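Exo beta-1,2-glucooligosaccharide sophorohydrolase (non-reducing end) (Parabacteroides distasonis ATCC 8503, PDB 5Z06) hydrolyses linear beta-1,2-glucan and beta-1,2-glucooligosaccharides of four or more units, releasing sophorose from the non-reducing end as an exo-acting periplasmic enzyme. Local coordinates at residues A[198-203]-A[278-283]; A[442-447]-A[458-463]; A[591-596]-A[651-656]. All coordinates share one frame; numbering follows the deposited sequence.

Interaction 1: residues A[198-203]-A[278-283]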
loop_
_atom_site.group_PDB
_atom_site.type_symbol
_atom_site.label_atom_id
_atom_site.label_comp_id
_atom_site.label_asym_id
_atom_site.label_seq_id
_atom_site.Cartn_x
_atom_site.Cartn_y
_atom_site.Cartn_z
ATOM N N ALA A 198 -11.490 -21.673 -3.559
ATOM C CA ALA A 198 -12.132 -20.504 -4.079
ATOM C C ALA A 198 -13.019 -20.077 -2.953
ATOM O O ALA A 198 -13.650 -20.913 -2.300
ATOM C CB ALA A 198 -12.979 -20.859 -5.283
ATOM N N LYS A 199 -13.067 -18.785 -2.705
ATOM C CA LYS A 199 -13.954 -18.254 -1.709
ATOM C C LYS A 199 -14.696 -17.116 -2.379
ATOM O O LYS A 199 -14.096 -16.113 -2.773
ATOM C CB LYS A 199 -13.143 -17.844 -0.469
ATOM C CG LYS A 199 -13.920 -17.217 0.668
ATOM C CD LYS A 199 -15.181 -17.943 1.116
ATOM C CE LYS A 199 -15.876 -17.121 2.199
ATOM N NZ LYS A 199 -17.193 -17.711 2.540
ATOM N N ALA A 200 -15.994 -17.306 -2.570
ATOM C CA ALA A 200 -16.808 -16.300 -3.220
ATOM C C ALA A 200 -17.295 -15.316 -2.191
ATOM O O ALA A 200 -17.463 -15.632 -1.023
ATOM C CB ALA A 200 -17.984 -16.915 -3.954
ATOM N N TYR A 201 -17.482 -14.102 -2.657
ATOM C CA TYR A 201 -18.159 -13.063 -1.922
ATOM C C TYR A 201 -19.259 -12.579 -2.865
ATOM O O TYR A 201 -19.828 -13.406 -3.583
ATOM C CB TYR A 201 -17.131 -12.013 -1.504
ATOM C CG TYR A 201 -16.143 -12.607 -0.539
ATOM C CD1 TYR A 201 -15.053 -13.301 -1.010
ATOM C CD2 TYR A 201 -16.328 -12.514 0.844
ATOM C CE1 TYR A 201 -14.144 -13.865 -0.147
ATOM C CE2 TYR A 201 -15.419 -13.073 1.727
ATOM C CZ TYR A 201 -14.326 -13.742 1.211
ATOM O OH TYR A 201 -13.392 -14.339 2.011
ATOM N N GLU A 202 -19.563 -11.289 -2.901
ATOM C CA GLU A 202 -20.663 -10.813 -3.718
ATOM C C GLU A 202 -20.268 -10.512 -5.151
ATOM O O GLU A 202 -20.993 -10.841 -6.110
ATOM C CB GLU A 202 -21.274 -9.588 -3.080
ATOM C CG GLU A 202 -22.512 -9.105 -3.824
ATOM C CD GLU A 202 -23.076 -7.872 -3.227
ATOM O OE1 GLU A 202 -22.994 -6.834 -3.892
ATOM O OE2 GLU A 202 -23.592 -7.930 -2.104
ATOM N N ARG A 203 -19.135 -9.852 -5.295
ATOM C CA ARG A 203 -18.670 -9.393 -6.596
ATOM C C ARG A 203 -17.376 -10.042 -7.004
ATOM O O ARG A 203 -16.859 -9.772 -8.101
ATOM C CB ARG A 203 -18.483 -7.885 -6.553
ATOM C CG ARG A 203 -19.687 -7.136 -6.031
ATOM C CD ARG A 203 -20.877 -7.356 -6.920
ATOM N NE ARG A 203 -22.014 -6.591 -6.436
ATOM C CZ ARG A 203 -22.948 -6.052 -7.202
ATOM N NH1 ARG A 203 -22.904 -6.187 -8.519
ATOM N NH2 ARG A 203 -23.943 -5.381 -6.649
ATOM N N THR A 278 -19.453 -19.602 -6.201
ATOM C CA THR A 278 -20.520 -18.800 -6.774
ATOM C C THR A 278 -20.711 -17.607 -5.881
ATOM O O THR A 278 -20.864 -17.777 -4.679
ATOM C CB THR A 278 -21.826 -19.594 -6.849
ATOM O OG1 THR A 278 -21.560 -20.851 -7.472
ATOM C CG2 THR A 278 -22.911 -18.811 -7.626
ATOM N N THR A 279 -20.704 -16.409 -6.478
ATOM C CA THR A 279 -20.988 -15.188 -5.750
ATOM C C THR A 279 -22.422 -15.138 -5.276
ATOM O O THR A 279 -23.285 -15.715 -5.881
ATOM C CB THR A 279 -20.760 -13.910 -6.590
ATOM O OG1 THR A 279 -21.602 -13.921 -7.762
ATOM C CG2 THR A 279 -19.285 -13.751 -6.972
ATOM N N TYR A 280 -22.666 -14.380 -4.218
ATOM C CA TYR A 280 -23.975 -14.336 -3.578
ATOM C C TYR A 280 -24.166 -12.937 -3.011
ATOM O O TYR A 280 -23.178 -12.260 -2.718
ATOM C CB TYR A 280 -24.059 -15.374 -2.446
ATOM C CG TYR A 280 -22.827 -15.333 -1.576
ATOM C CD1 TYR A 280 -21.688 -16.029 -1.944
ATOM C CD2 TYR A 280 -22.779 -14.567 -0.426
ATOM C CE1 TYR A 280 -20.543 -15.978 -1.187
ATOM C CE2 TYR A 280 -21.638 -14.509 0.343
ATOM C CZ TYR A 280 -20.516 -15.212 -0.039
ATOM O OH TYR A 280 -19.364 -15.161 0.709
ATOM N N PRO A 281 -25.434 -12.514 -2.830
ATOM C CA PRO A 281 -25.656 -11.212 -2.218
ATOM C C PRO A 281 -25.135 -11.169 -0.794
ATOM O O PRO A 281 -25.259 -12.145 -0.044
ATOM C CB PRO A 281 -27.175 -11.019 -2.257
ATOM C CG PRO A 281 -27.746 -12.268 -2.810
ATOM C CD PRO A 281 -26.673 -13.238 -3.129
ATOM N N MET A 282 -24.553 -10.029 -0.438
ATOM C CA MET A 282 -23.974 -9.835 0.872
ATOM C C MET A 282 -24.644 -8.680 1.600
ATOM O O MET A 282 -24.932 -7.638 1.039
ATOM C CB MET A 282 -22.469 -9.620 0.745
ATOM C CG MET A 282 -21.693 -10.897 0.497
ATOM S SD MET A 282 -19.940 -10.634 0.175
ATOM C CE MET A 282 -19.377 -10.161 1.796
ATOM N N THR A 283 -24.914 -8.911 2.870
ATOM C CA THR A 283 -25.345 -7.869 3.767
ATOM C C THR A 283 -24.122 -7.003 4.111
ATOM O O THR A 283 -22.965 -7.368 3.843
ATOM C CB THR A 283 -25.838 -8.466 5.103
ATOM O OG1 THR A 283 -24.724 -9.144 5.705
ATOM C CG2 THR A 283 -27.081 -9.424 4.918
#
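Thr278 meets Ala200 through its carbonyl oxygen, which lies close to the methyl group where strand 194-200 ends. Thr279 follows and lays its CB and CG2 against the carbonyl oxygens of Tyr201 and Glu202, while its hydroxyl turns to the backbone of Glu250 and Lys253. At Tyr280 the chain is gripped twice. Its N donates to Tyr201 O at 3.1 Å, and with CG held between the backbone N and the carbonyl carbon (chi1 46°) the ring folds back, one face over that same oxygen, until Tyr280 OH donates to Ala200 O at 2.6 Å. The carbonyl of Tyr280 in turn receives a CA-H...O contact from Glu202. Beyond Pro281, Met282 N gives a hydrogen bond of 2.8 Å to Glu202 OE2, on the anti lone pair of the carboxylate. The sulfur of Met282 sits at the edge of the Tyr201 ring, 5.3 Å from its centroid, in a Met-aromatic contact, and SD also touches Tyr201 CB at 3.6 Å. Glu202 OE1 is held by Arg203 NE at 2.7 Å and by Arg636 of helix 624-636. With both oxygens engaged and two arginines at one of them, its rotation is fixed, and this buried carboxylate, probably an anion, links the turn after strand 194-200, the lead-in to helix 284-297 and helix 624-636.

Interaction 2: residues A[442-447]-A[458-463]; sequences PYLYWH and HKLIGW
Tyr445 and Lys459 face each other as an isolated antiparallel bridge, a non-hydrogen-bonded pair with CA atoms 4.6 Å apart. Two backbone hydrogen bonds flank it, Leu460 N donating to Leu444 O at 2.8 Å and Trp446 N to His458 O at 2.9 Å, the latter running almost straight down the carbonyl direction. The side chain of Lys459 threads between two tyrosines. Its CD lies over one face of the Tyr443 ring, 3.9 Å from the centroid in a CH-pi contact, with Pro442 CB against the opposite face; CG and CE pass alongside Tyr445, and a bend at the last torsion (chi4 79°) brings Lys459 NZ to donate to Tyr445 OH at 3.1 Å. The ammonium end also makes a cation-pi contact with Tyr496. Tyr443 further touches Ile461 CG1 with CE1, while its hydroxyl is bound by Ser492 and Glu494.

Leu460 points its side chain into 442-447, CD1 against Trp446 CB at 3.4 Å and CD2 against Leu444 CB; Leu392 and Val393 of helix 392-408 continue this apolar cluster. Trp446 sets CE3 over the centre of the His458 ring, the two planes inclined at 40°, neither stacked nor perpendicular. His458 NE2 is tied to Tyr500, and a glycerol, probably from crystallisation, rests near this histidine. A water accepts from His447 N and His458 N, at 2.9 Å from the latter, while also bonded to His447 ND1. A single antiparallel beta bridge thus closes the loop that runs from His447 to His458, in the connection between helices 414-428 and 467-475 of the helical domain, consistent with the (alpha/alpha)6 barrel of the six-hairpin glycosidases.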
loop_
_atom_site.group_PDB
_atom_site.type_symbol
_atom_site.label_atom_id
_atom_site.label_comp_id
_atom_site.label_asym_id
_atom_site.label_seq_id
_atom_site.Cartn_x
_atom_site.Cartn_y
_atom_site.Cartn_z
ATOM N N PRO A 442 10.270 20.120 26.988
ATOM C CA PRO A 442 8.806 20.019 26.954
ATOM C C PRO A 442 8.278 18.965 25.949
ATOM O O PRO A 442 7.108 18.594 26.025
ATOM C CB PRO A 442 8.343 21.433 26.562
ATOM C CG PRO A 442 9.567 22.225 26.268
ATOM C CD PRO A 442 10.770 21.345 26.332
ATOM N N TYR A 443 9.149 18.495 25.054
ATOM C CA TYR A 443 8.773 17.634 23.943
ATOM C C TYR A 443 9.451 16.286 24.002
ATOM O O TYR A 443 10.613 16.166 24.443
ATOM C CB TYR A 443 9.197 18.266 22.623
ATOM C CG TYR A 443 8.674 19.639 22.414
ATOM C CD1 TYR A 443 7.388 19.839 21.928
ATOM C CD2 TYR A 443 9.469 20.756 22.696
ATOM C CE1 TYR A 443 6.882 21.104 21.732
ATOM C CE2 TYR A 443 8.986 22.034 22.503
ATOM C CZ TYR A 443 7.689 22.208 22.019
ATOM O OH TYR A 443 7.194 23.477 21.827
ATOM N N LEU A 444 8.733 15.286 23.495
ATOM C CA LEU A 444 9.366 14.079 23.033
ATOM C C LEU A 444 9.936 14.348 21.666
ATOM O O LEU A 444 9.420 15.197 20.932
ATOM C CB LEU A 444 8.354 12.915 22.934
ATOM C CG LEU A 444 7.930 12.293 24.250
ATOM C CD1 LEU A 444 6.749 11.349 24.028
ATOM C CD2 LEU A 444 9.111 11.550 24.869
ATOM N N TYR A 445 10.992 13.607 21.324
ATOM C CA TYR A 445 11.514 13.567 19.977
ATOM C C TYR A 445 11.135 12.281 19.262
ATOM O O TYR A 445 10.974 11.217 19.882
ATOM C CB TYR A 445 13.010 13.788 19.968
ATOM C CG TYR A 445 13.326 15.237 20.270
ATOM C CD1 TYR A 445 13.233 15.722 21.570
ATOM C CD2 TYR A 445 13.632 16.139 19.253
ATOM C CE1 TYR A 445 13.482 17.048 21.857
ATOM C CE2 TYR A 445 13.889 17.469 19.538
ATOM C CZ TYR A 445 13.823 17.907 20.841
ATOM O OH TYR A 445 14.049 19.217 21.156
ATOM N N TRP A 446 10.982 12.420 17.950
ATOM C CA TRP A 446 10.577 11.347 17.062
ATOM C C TRP A 446 11.665 10.281 16.988
ATOM O O TRP A 446 11.363 9.084 17.092
ATOM C CB TRP A 446 10.264 11.902 15.662
ATOM C CG TRP A 446 9.344 11.073 14.848
ATOM C CD1 TRP A 446 9.476 9.767 14.553
ATOM C CD2 TRP A 446 8.146 11.512 14.203
ATOM N NE1 TRP A 446 8.422 9.341 13.782
ATOM C CE2 TRP A 446 7.595 10.395 13.540
ATOM C CE3 TRP A 446 7.494 12.743 14.105
ATOM C CZ2 TRP A 446 6.406 10.453 12.825
ATOM C CZ3 TRP A 446 6.314 12.809 13.377
ATOM C CH2 TRP A 446 5.779 11.670 12.750
ATOM N N HIS A 447 12.916 10.706 16.832
ATOM C CA HIS A 447 13.982 9.763 16.495
ATOM C C HIS A 447 15.158 9.866 17.414
ATOM O O HIS A 447 15.439 10.933 17.951
ATOM C CB HIS A 447 14.498 10.003 15.068
ATOM C CG HIS A 447 13.436 10.085 14.008
ATOM N ND1 HIS A 447 12.874 11.280 13.620
ATOM C CD2 HIS A 447 12.913 9.143 13.187
ATOM C CE1 HIS A 447 12.015 11.068 12.636
ATOM N NE2 HIS A 447 12.026 9.777 12.350
ATOM N N HIS A 458 13.157 16.017 15.323
ATOM C CA HIS A 458 11.775 16.297 15.022
ATOM C C HIS A 458 11.019 16.179 16.337
ATOM O O HIS A 458 10.925 15.083 16.911
ATOM C CB HIS A 458 11.293 15.286 13.998
ATOM C CG HIS A 458 9.983 15.618 13.375
ATOM N ND1 HIS A 458 9.601 15.108 12.154
ATOM C CD2 HIS A 458 8.963 16.402 13.791
ATOM C CE1 HIS A 458 8.405 15.574 11.842
ATOM N NE2 HIS A 458 7.997 16.367 12.817
ATOM N N LYS A 459 10.502 17.304 16.832
ATOM C CA LYS A 459 9.706 17.307 18.054
ATOM C C LYS A 459 8.358 16.697 17.770
ATOM O O LYS A 459 7.836 16.867 16.671
ATOM C CB LYS A 459 9.501 18.710 18.572
ATOM C CG LYS A 459 10.759 19.338 19.156
ATOM C CD LYS A 459 10.633 20.864 19.141
ATOM C CE LYS A 459 11.619 21.548 20.085
ATOM N NZ LYS A 459 12.987 21.631 19.506
ATOM N N LEU A 460 7.800 15.988 18.750
ATOM C CA LEU A 460 6.463 15.442 18.614
ATOM C C LEU A 460 5.479 16.488 19.056
ATOM O O LEU A 460 5.393 16.806 20.243
ATOM C CB LEU A 460 6.289 14.150 19.427
ATOM C CG LEU A 460 6.728 12.841 18.798
ATOM C CD1 LEU A 460 7.800 12.996 17.741
ATOM C CD2 LEU A 460 7.147 11.816 19.826
ATOM N N ILE A 461 4.748 17.032 18.088
ATOM C CA ILE A 461 3.834 18.131 18.332
ATOM C C ILE A 461 2.528 17.841 17.648
ATOM O O ILE A 461 2.492 17.694 16.417
ATOM C CB ILE A 461 4.422 19.450 17.784
ATOM C CG1 ILE A 461 5.788 19.728 18.450
ATOM C CG2 ILE A 461 3.441 20.612 17.989
ATOM C CD1 ILE A 461 6.551 20.871 17.823
ATOM N N GLY A 462 1.467 17.746 18.445
ATOM C CA GLY A 462 0.097 17.577 17.948
ATOM C C GLY A 462 -0.513 18.927 17.599
ATOM O O GLY A 462 0.066 19.946 17.927
ATOM N N TRP A 463 -1.664 18.984 16.941
ATOM C CA TRP A 463 -2.394 17.829 16.430
ATOM C C TRP A 463 -1.678 17.190 15.253
ATOM O O TRP A 463 -1.392 17.836 14.242
ATOM C CB TRP A 463 -3.768 18.238 15.965
ATOM C CG TRP A 463 -4.527 17.142 15.284
ATOM C CD1 TRP A 463 -4.828 17.037 13.943
ATOM C CD2 TRP A 463 -5.054 15.974 15.899
ATOM N NE1 TRP A 463 -5.537 15.892 13.702
ATOM C CE2 TRP A 463 -5.691 15.212 14.881
ATOM C CE3 TRP A 463 -5.075 15.503 17.208
ATOM C CZ2 TRP A 463 -6.344 14.016 15.147
ATOM C CZ3 TRP A 463 -5.732 14.300 17.473
ATOM C CH2 TRP A 463 -6.355 13.578 16.453
HETATM O O HOH W 1 13.732 13.226 15.659
#

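Interaction 3: residues A[591-596]-A[651-656]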
loop_
_atom_site.group_PDB
_atom_site.type_symbol
_atom_site.label_atom_id
_atom_site.label_comp_id
_atom_site.label_asym_id
_atom_site.label_seq_id
_atom_site.Cartn_x
_atom_site.Cartn_y
_atom_site.Cartn_z
ATOM N N SER A 591 -1.007 8.650 1.383
ATOM C CA SER A 591 -0.655 7.438 0.686
ATOM C C SER A 591 0.427 7.738 -0.304
ATOM O O SER A 591 0.678 8.910 -0.656
ATOM C CB SER A 591 -1.885 6.869 -0.050
ATOM O OG SER A 591 -2.144 7.550 -1.260
ATOM N N ASP A 592 1.033 6.679 -0.820
ATOM C CA ASP A 592 1.786 6.832 -2.064
ATOM C C ASP A 592 0.834 7.166 -3.213
ATOM O O ASP A 592 -0.279 6.686 -3.269
ATOM C CB ASP A 592 2.630 5.594 -2.369
ATOM C CG ASP A 592 3.854 5.498 -1.472
ATOM O OD1 ASP A 592 4.130 6.466 -0.716
ATOM O OD2 ASP A 592 4.541 4.457 -1.520
ATOM N N PHE A 593 1.279 8.053 -4.092
ATOM C CA PHE A 593 0.580 8.335 -5.328
ATOM C C PHE A 593 1.522 7.885 -6.449
ATOM O O PHE A 593 2.301 6.967 -6.251
ATOM C CB PHE A 593 0.167 9.821 -5.350
ATOM C CG PHE A 593 -0.683 10.242 -6.533
ATOM C CD1 PHE A 593 -1.655 9.390 -7.089
ATOM C CD2 PHE A 593 -0.489 11.512 -7.111
ATOM C CE1 PHE A 593 -2.412 9.798 -8.171
ATOM C CE2 PHE A 593 -1.226 11.913 -8.208
ATOM C CZ PHE A 593 -2.198 11.057 -8.728
ATOM N N ALA A 594 1.476 8.535 -7.599
ATOM C CA ALA A 594 2.056 8.025 -8.825
ATOM C C ALA A 594 3.580 8.001 -8.775
ATOM O O ALA A 594 4.197 7.064 -9.223
ATOM C CB ALA A 594 1.598 8.896 -9.981
ATOM N N TRP A 595 4.147 9.071 -8.238
ATOM C CA TRP A 595 5.589 9.286 -8.178
ATOM C C TRP A 595 6.157 9.574 -6.798
ATOM O O TRP A 595 7.366 9.561 -6.639
ATOM C CB TRP A 595 5.930 10.474 -9.072
ATOM C CG TRP A 595 5.428 10.256 -10.457
ATOM C CD1 TRP A 595 4.341 10.829 -11.035
ATOM C CD2 TRP A 595 5.986 9.373 -11.422
ATOM N NE1 TRP A 595 4.196 10.367 -12.322
ATOM C CE2 TRP A 595 5.190 9.468 -12.581
ATOM C CE3 TRP A 595 7.096 8.512 -11.423
ATOM C CZ2 TRP A 595 5.449 8.723 -13.734
ATOM C CZ3 TRP A 595 7.355 7.762 -12.568
ATOM C CH2 TRP A 595 6.541 7.888 -13.715
ATOM N N ASN A 596 5.311 9.863 -5.819
ATOM C CA ASN A 596 5.788 10.289 -4.507
ATOM C C ASN A 596 4.739 10.029 -3.454
ATOM O O ASN A 596 3.568 9.760 -3.758
ATOM C CB ASN A 596 6.098 11.785 -4.509
ATOM C CG ASN A 596 4.950 12.607 -5.076
ATOM O OD1 ASN A 596 3.916 12.813 -4.424
ATOM N ND2 ASN A 596 5.121 13.068 -6.312
ATOM N N ALA A 651 -4.731 3.233 -2.805
ATOM C CA ALA A 651 -5.286 4.488 -3.233
ATOM C C ALA A 651 -5.670 4.405 -4.673
ATOM O O ALA A 651 -5.157 3.581 -5.415
ATOM C CB ALA A 651 -4.271 5.621 -3.052
ATOM N N PHE A 652 -6.512 5.335 -5.074
ATOM C CA PHE A 652 -6.882 5.462 -6.453
ATOM C C PHE A 652 -7.204 6.909 -6.801
ATOM O O PHE A 652 -7.588 7.717 -5.938
ATOM C CB PHE A 652 -8.071 4.536 -6.748
ATOM C CG PHE A 652 -9.345 4.944 -6.072
ATOM C CD1 PHE A 652 -9.525 4.748 -4.713
ATOM C CD2 PHE A 652 -10.395 5.494 -6.809
ATOM C CE1 PHE A 652 -10.707 5.105 -4.101
ATOM C CE2 PHE A 652 -11.582 5.848 -6.203
ATOM C CZ PHE A 652 -11.738 5.662 -4.843
ATOM N N ASN A 653 -7.068 7.214 -8.078
ATOM C CA ASN A 653 -7.366 8.533 -8.577
ATOM C C ASN A 653 -8.125 8.344 -9.860
ATOM O O ASN A 653 -7.528 8.018 -10.901
ATOM C CB ASN A 653 -6.086 9.312 -8.790
ATOM C CG ASN A 653 -6.343 10.768 -9.107
ATOM O OD1 ASN A 653 -7.248 11.097 -9.861
ATOM N ND2 ASN A 653 -5.564 11.641 -8.507
ATOM N N LEU A 654 -9.449 8.501 -9.787
ATOM C CA LEU A 654 -10.269 8.383 -10.995
ATOM C C LEU A 654 -10.016 9.544 -11.951
ATOM O O LEU A 654 -10.194 9.393 -13.152
ATOM C CB LEU A 654 -11.753 8.277 -10.670
ATOM C CG LEU A 654 -12.116 6.993 -9.918
ATOM C CD1 LEU A 654 -13.575 7.052 -9.501
ATOM C CD2 LEU A 654 -11.834 5.761 -10.768
ATOM N N THR A 655 -9.546 10.668 -11.437
ATOM C CA THR A 655 -9.366 11.849 -12.276
ATOM C C THR A 655 -8.269 11.632 -13.283
ATOM O O THR A 655 -8.435 11.980 -14.440
ATOM C CB THR A 655 -9.143 13.101 -11.415
ATOM O OG1 THR A 655 -10.269 13.245 -10.550
ATOM C CG2 THR A 655 -9.002 14.375 -12.274
ATOM N N VAL A 656 -7.168 11.022 -12.845
ATOM C CA VAL A 656 -6.060 10.705 -13.729
ATOM C C VAL A 656 -6.005 9.231 -14.131
ATOM O O VAL A 656 -5.066 8.808 -14.823
ATOM C CB VAL A 656 -4.708 11.140 -13.107
ATOM C CG1 VAL A 656 -4.769 12.587 -12.673
ATOM C CG2 VAL A 656 -4.304 10.264 -11.941
#
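Phe593 and Asn653 each turn CG to the far side from the backbone N (chi1 -175° and -171°), and this carries the phenyl ring of one to the amide of the other. The two groups cross obliquely, ring and amide planes 22° apart, with Phe593 CZ 3.4 Å from Asn653 ND2 and Phe593 CE1 3.8 Å from Asn653 CB. The ring lies beside an amide nitrogen that already has two acceptors, Asn608 O and Thr610 OG1. At the ring's edge, Val656 CG2 meets Phe593 CZ at 3.9 Å, approaching from the opposite direction. Ala594 CB covers one face of this ring, and Trp658 makes an edge-to-face contact with it.

The second point of contact is where Ala651, just before strand 652-653, sets its CB against Ser591 OG of strand 590-592, at 3.4 Å. That hydroxyl donates to Asp592 O within its own segment, 2.9 Å away and from above the carbonyl plane. Asp592 itself turns off to a salt bridge with Arg76.

The oxygen of Asn653 folds back onto its own chain, accepting from Val656 N at 3.0 Å and, weakly, from Thr655 N, an Asx motif that shapes the turn between strands 652-653 and 658-659. An alanine at Asn653 is likely to leave Val656 N and Asn608 O without their partner and to open a gap beside Phe593, whose ring could then shift. The contact sets this Asx-shaped turn against the tip of the hairpin of strands 590-592 and 597-599, whose bend is closed by Phe593 N bonding to Asn596 O.

From the N terminus, interaction 1 comes first: after strand 194-200 the chain runs through strands and loops without helix and returns at 278-283, closing that loop just before helix 284-297. Interaction 2 then closes a much shorter loop on the helical part, and interaction 3 one of helices and strands. The three follow in series, none enclosing or crossing another. Interactions 1 and 2 lie on opposite sides of the molecule's centre, their centres about 46 Å apart; the centre of interaction 3 is about 29 Å from each of theirs. Interaction 1 ties the beta region to the helices, interaction 2 secures a helix-connecting loop, and interaction 3 joins two hairpins nearer the middle.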